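Local structure of Udp-n-acetylglucosamine pyrophosphorylase (Trypanosoma brucei, 4BQH) at residues R157-A162 and R202-F207; E301-V306 and D411-P416. The protein probably catalyses the uridylyl transfer from UTP to N-acetyl-alpha-D-glucosamine 1-phosphate, giving UDP-N-acetyl-alpha-D-glucosamine and diphosphate. One frame throughout, in Å; residues are numbered along the deposited sequence.

Contact 1: residues R157-A162 and R202-F207. With SO4 (sulfate ion), chain D.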
# COMPACT_ATOMS: atom_id res chain seq x y z
N ARG A 157 10.03 -12.44 -8.68
CA ARG A 157 10.99 -13.18 -7.86
C ARG A 157 10.31 -14.07 -6.79
O ARG A 157 10.68 -15.24 -6.63
CB ARG A 157 12.03 -12.23 -7.26
CG ARG A 157 13.12 -12.94 -6.49
CD ARG A 157 13.95 -13.87 -7.36
NE ARG A 157 14.92 -14.51 -6.48
CZ ARG A 157 15.31 -15.77 -6.56
NH1 ARG A 157 14.83 -16.58 -7.51
NH2 ARG A 157 16.20 -16.21 -5.68
N ARG A 158 9.34 -13.51 -6.08
CA ARG A 158 8.59 -14.28 -5.08
C ARG A 158 7.88 -15.50 -5.76
O ARG A 158 7.82 -16.60 -5.20
CB ARG A 158 7.58 -13.39 -4.34
CG ARG A 158 8.20 -12.40 -3.33
CD ARG A 158 8.84 -13.05 -2.10
NE ARG A 158 9.29 -12.02 -1.16
CZ ARG A 158 10.09 -12.21 -0.12
NH1 ARG A 158 10.57 -13.41 0.13
NH2 ARG A 158 10.39 -11.20 0.69
N GLN A 159 7.34 -15.29 -6.95
CA GLN A 159 6.66 -16.36 -7.71
C GLN A 159 7.65 -17.46 -8.06
O GLN A 159 7.37 -18.66 -7.91
CB GLN A 159 6.04 -15.80 -9.01
CG GLN A 159 4.73 -15.04 -8.79
CD GLN A 159 4.20 -14.40 -10.06
OE1 GLN A 159 3.07 -13.89 -10.09
NE2 GLN A 159 5.00 -14.44 -11.14
N GLU A 160 8.83 -17.04 -8.51
CA GLU A 160 9.92 -17.97 -8.86
C GLU A 160 10.38 -18.80 -7.66
O GLU A 160 10.59 -20.01 -7.79
CB GLU A 160 11.07 -17.18 -9.49
CG GLU A 160 12.26 -18.00 -9.96
CD GLU A 160 13.41 -17.12 -10.44
OE1 GLU A 160 13.39 -15.88 -10.22
OE2 GLU A 160 14.34 -17.68 -11.05
N ILE A 161 10.53 -18.17 -6.48
CA ILE A 161 10.92 -18.91 -5.28
C ILE A 161 9.83 -19.91 -4.86
O ILE A 161 10.13 -21.07 -4.54
CB ILE A 161 11.30 -17.98 -4.09
CG1 ILE A 161 12.52 -17.10 -4.44
CG2 ILE A 161 11.62 -18.80 -2.84
CD1 ILE A 161 12.73 -15.94 -3.48
N ALA A 162 8.56 -19.47 -4.89
CA ALA A 162 7.44 -20.36 -4.57
C ALA A 162 7.49 -21.63 -5.45
O ALA A 162 7.31 -22.76 -4.94
CB ALA A 162 6.11 -19.63 -4.74
N ARG A 202 -0.21 -10.20 -18.75
CA ARG A 202 -1.28 -9.22 -18.82
C ARG A 202 -2.51 -9.66 -18.01
O ARG A 202 -3.14 -8.84 -17.36
CB ARG A 202 -1.66 -8.94 -20.29
CG ARG A 202 -2.91 -8.09 -20.49
CD ARG A 202 -3.19 -7.80 -21.97
NE ARG A 202 -2.84 -8.93 -22.82
CZ ARG A 202 -1.82 -8.94 -23.70
NH1 ARG A 202 -1.04 -7.87 -23.86
NH2 ARG A 202 -1.59 -10.03 -24.42
N GLU A 203 -2.81 -10.96 -18.04
CA GLU A 203 -4.01 -11.49 -17.39
C GLU A 203 -3.95 -11.40 -15.85
O GLU A 203 -4.99 -11.47 -15.20
CB GLU A 203 -4.25 -12.95 -17.81
CG GLU A 203 -4.64 -13.13 -19.28
CD GLU A 203 -3.48 -12.99 -20.28
OE1 GLU A 203 -2.27 -12.93 -19.88
OE2 GLU A 203 -3.78 -12.93 -21.50
N GLN A 204 -2.76 -11.23 -15.27
CA GLN A 204 -2.67 -11.13 -13.81
C GLN A 204 -2.66 -9.69 -13.28
O GLN A 204 -2.54 -9.48 -12.08
CB GLN A 204 -1.46 -11.88 -13.25
CG GLN A 204 -0.14 -11.13 -13.36
CD GLN A 204 1.06 -12.00 -13.02
OE1 GLN A 204 1.79 -12.43 -13.92
NE2 GLN A 204 1.26 -12.31 -11.72
N VAL A 205 -2.76 -8.71 -14.18
CA VAL A 205 -2.75 -7.30 -13.81
C VAL A 205 -4.13 -6.69 -14.00
O VAL A 205 -4.70 -6.74 -15.11
CB VAL A 205 -1.69 -6.52 -14.60
CG1 VAL A 205 -1.69 -5.07 -14.13
CG2 VAL A 205 -0.33 -7.18 -14.39
N HIS A 206 -4.65 -6.09 -12.93
CA HIS A 206 -6.02 -5.58 -12.93
C HIS A 206 -5.98 -4.14 -12.55
O HIS A 206 -5.60 -3.81 -11.42
CB HIS A 206 -6.88 -6.37 -11.92
CG HIS A 206 -6.79 -7.88 -12.09
ND1 HIS A 206 -7.69 -8.58 -12.80
CD2 HIS A 206 -5.86 -8.81 -11.62
CE1 HIS A 206 -7.36 -9.90 -12.79
NE2 HIS A 206 -6.24 -10.04 -12.07
N PHE A 207 -6.35 -3.27 -13.47
CA PHE A 207 -6.39 -1.83 -13.18
C PHE A 207 -7.80 -1.46 -12.74
O PHE A 207 -8.78 -1.84 -13.38
CB PHE A 207 -6.02 -1.03 -14.41
CG PHE A 207 -4.66 -1.32 -14.93
CD1 PHE A 207 -3.54 -0.69 -14.38
CD2 PHE A 207 -4.49 -2.24 -15.97
CE1 PHE A 207 -2.27 -1.00 -14.87
CE2 PHE A 207 -3.24 -2.53 -16.46
CZ PHE A 207 -2.12 -1.91 -15.91
S SO4 D . -10.85 -8.01 -14.44
O1 SO4 D . -9.69 -7.13 -14.21
O2 SO4 D . -12.12 -7.24 -14.36
O3 SO4 D . -10.86 -9.06 -13.40
O4 SO4 D . -10.78 -8.56 -15.81
O HOH W 1 4.06 -13.81 -13.78

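Contact 2: residues E301-V306 and D411-P416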
# COMPACT_ATOMS: atom_id res chain seq x y z
N GLU A 301 -4.94 -17.49 11.76
CA GLU A 301 -6.33 -17.41 11.29
C GLU A 301 -6.82 -15.94 11.37
O GLU A 301 -7.95 -15.68 11.76
CB GLU A 301 -7.25 -18.38 12.05
CG GLU A 301 -6.82 -19.84 11.94
CD GLU A 301 -7.55 -20.73 12.92
OE1 GLU A 301 -8.69 -21.13 12.62
OE2 GLU A 301 -6.98 -21.02 13.99
N ALA A 302 -5.94 -15.01 10.98
CA ALA A 302 -6.25 -13.58 11.03
C ALA A 302 -7.02 -13.16 9.78
O ALA A 302 -6.81 -13.71 8.67
CB ALA A 302 -4.96 -12.79 11.15
N HIS A 303 -7.95 -12.22 9.97
CA HIS A 303 -8.62 -11.54 8.85
C HIS A 303 -7.93 -10.23 8.50
O HIS A 303 -8.02 -9.75 7.38
CB HIS A 303 -10.09 -11.32 9.18
CG HIS A 303 -10.91 -12.58 9.08
ND1 HIS A 303 -11.23 -13.15 7.88
CD2 HIS A 303 -11.47 -13.40 10.07
CE1 HIS A 303 -11.96 -14.28 8.10
NE2 HIS A 303 -12.12 -14.42 9.45
N VAL A 304 -7.23 -9.65 9.47
CA VAL A 304 -6.38 -8.46 9.23
C VAL A 304 -5.06 -8.64 9.95
O VAL A 304 -5.06 -8.93 11.16
CB VAL A 304 -7.04 -7.16 9.75
CG1 VAL A 304 -6.04 -5.99 9.67
CG2 VAL A 304 -8.29 -6.84 8.94
N VAL A 305 -3.94 -8.45 9.24
CA VAL A 305 -2.64 -8.30 9.88
C VAL A 305 -2.08 -6.96 9.44
O VAL A 305 -2.13 -6.64 8.25
CB VAL A 305 -1.63 -9.41 9.48
CG1 VAL A 305 -0.37 -9.28 10.31
CG2 VAL A 305 -2.24 -10.80 9.71
N VAL A 306 -1.61 -6.17 10.41
CA VAL A 306 -0.95 -4.91 10.08
C VAL A 306 0.54 -5.00 10.38
O VAL A 306 0.98 -5.63 11.39
CB VAL A 306 -1.55 -3.69 10.82
CG1 VAL A 306 -3.04 -3.57 10.47
CG2 VAL A 306 -1.37 -3.83 12.33
N ASP A 411 -13.72 -8.75 13.66
CA ASP A 411 -14.16 -10.02 14.23
C ASP A 411 -15.55 -10.44 13.78
O ASP A 411 -15.98 -11.58 14.04
CB ASP A 411 -14.02 -10.00 15.76
CG ASP A 411 -12.55 -10.02 16.17
OD1 ASP A 411 -11.79 -10.83 15.62
OD2 ASP A 411 -12.16 -9.23 17.04
N GLU A 412 -16.25 -9.54 13.10
CA GLU A 412 -17.55 -9.89 12.51
C GLU A 412 -17.43 -10.90 11.37
O GLU A 412 -18.43 -11.46 10.93
CB GLU A 412 -18.26 -8.62 12.04
CG GLU A 412 -18.52 -7.68 13.21
CD GLU A 412 -19.24 -6.43 12.81
OE1 GLU A 412 -19.66 -6.33 11.65
OE2 GLU A 412 -19.39 -5.54 13.67
N CYS A 413 -16.19 -11.15 10.93
CA CYS A 413 -15.95 -12.13 9.88
C CYS A 413 -16.06 -13.57 10.37
O CYS A 413 -16.14 -14.49 9.56
CB CYS A 413 -14.54 -11.93 9.29
SG CYS A 413 -14.33 -10.34 8.45
N ASP A 414 -15.97 -13.78 11.68
CA ASP A 414 -16.04 -15.14 12.23
C ASP A 414 -17.33 -15.35 13.03
O ASP A 414 -17.77 -14.47 13.75
CB ASP A 414 -14.81 -15.46 13.11
CG ASP A 414 -13.51 -15.48 12.31
OD1 ASP A 414 -13.48 -16.04 11.20
OD2 ASP A 414 -12.51 -14.91 12.82
N HIS A 415 -17.92 -16.54 12.89
CA HIS A 415 -19.15 -16.89 13.61
C HIS A 415 -18.98 -18.21 14.31
O HIS A 415 -19.06 -19.25 13.67
CB HIS A 415 -20.31 -16.96 12.64
CG HIS A 415 -20.37 -15.77 11.74
ND1 HIS A 415 -20.93 -14.61 12.13
CD2 HIS A 415 -19.83 -15.54 10.49
CE1 HIS A 415 -20.78 -13.70 11.15
NE2 HIS A 415 -20.11 -14.27 10.15
N PRO A 416 -18.70 -18.20 15.64
CA PRO A 416 -18.50 -17.04 16.51
C PRO A 416 -17.09 -16.44 16.36
O PRO A 416 -16.20 -17.10 15.80
CB PRO A 416 -18.65 -17.65 17.91
CG PRO A 416 -18.06 -19.02 17.74
CD PRO A 416 -18.52 -19.46 16.37
O HOH W 2 -10.53 -16.52 11.89

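Contact 1: residues R157-A162 and R202-F207
The amides of Gln159 and Gln204 meet edge to edge, their planes only 15° apart. Neither lies over the face of the other. Gln204 NE2 donates to Gln159 OE1 at 2.9 Å, with an N-H...O angle of 152°. The acceptor lies in the amide plane of Gln204, and the donor reaches a lone pair of OE1 in the carbonyl plane. A water closes the other side of the pair. It accepts from Gln159 NE2 at 2.9 Å and donates to Gln204 OE1 at 2.7 Å. The two side chains come from opposite directions, one from helix 147-166 and one from the 3-10 turn before strand 205-209. Gln204 CG sits between its own backbone N and carbonyl carbon (chi1 80°), which directs the chain toward the helix. Both side chains are extended beyond CG. The backbones therefore stay well apart, with the CA atoms of Gln159 and Gln204 separated by 12.3 Å. The chain just before strand 175-180 supplies further partners: Val174 N donates to Gln159 OE1, and Val174 O accepts from Gln204 NE2. Glu201 N donates to Gln204 OE1.

Two other flat groups lie within these segments, away from the pair. Ile161 CG1 lies over one face of the Arg157 guanidinium, and Glu160 is at its edge, where Arg157 NH1 and Glu160 OE1 form a salt bridge of 3.1 Å. At the edge of the His206 ring, ND1 donates to sulfate O1 at 2.8 Å. Arg249 and His267 also bind this ion, which probably came from the crystallisation liquor.

The contact joins a helix to the edge of the sheet through polar groups alone. Each amide oxygen of the buried pair accepts two hydrogen bonds. These bonds, with the water, fix which way each amide is flipped and hold the two nearly flat.

Contact 2: residues E301-V306 and D411-P416
Cys413 and Asp414 meet the imidazole of His303 in turn, one over a face and the next at the edge. Cys413 closes a 3-10 turn. Its CB stands over the centre of the His303 ring, 3.4 Å from the centroid, a CH-pi contact. Cys413 SG lies over the same face, 4.3 Å from the centroid of that ring. Asp414 comes next. Its OD1 accepts from His303 NE2 at 2.7 Å, with an N-H...O angle of 159°. The oxygen is in the ring plane, but NE2 is 41° out of the carboxylate plane. His303 CG is anti to its carbonyl carbon (chi1 -75°), and this turns the ring toward the 411-416 loop. Asp414 OD2 accepts from a water at 2.7 Å, which also donates to Glu301 O at 2.7 Å. Glu301 belongs to the Schellman motif ending helix 291-300.

Thus the loop before strand 423-427 is tied to His303, just before strand 304-309. His303 ND1 is hydrogen-bonded to Ser363 OG, so both ring nitrogens are engaged and the ring's rotation is fixed. The carboxylate would probably favour a positive charge on His303.

Overall arrangement
Both contacts reach the same mixed sheet of this GT-A clan protein. Contact 1 lies near strands 175-180 and 205-209. Contact 2 lies just before strand 304-309, which pairs with strand 423-427. Their centres are 26 Å apart and their nearest atoms about 15 Å, so they do not touch. Along the chain, contact 1 closes before contact 2 opens. Each uses a bridging water beside a direct side-chain bond, but contact 1 pairs neutral amides and contact 2 a histidine with a carboxylate. The bound inhibitor lies in a pocket lined by 19 residues between 48 and 401.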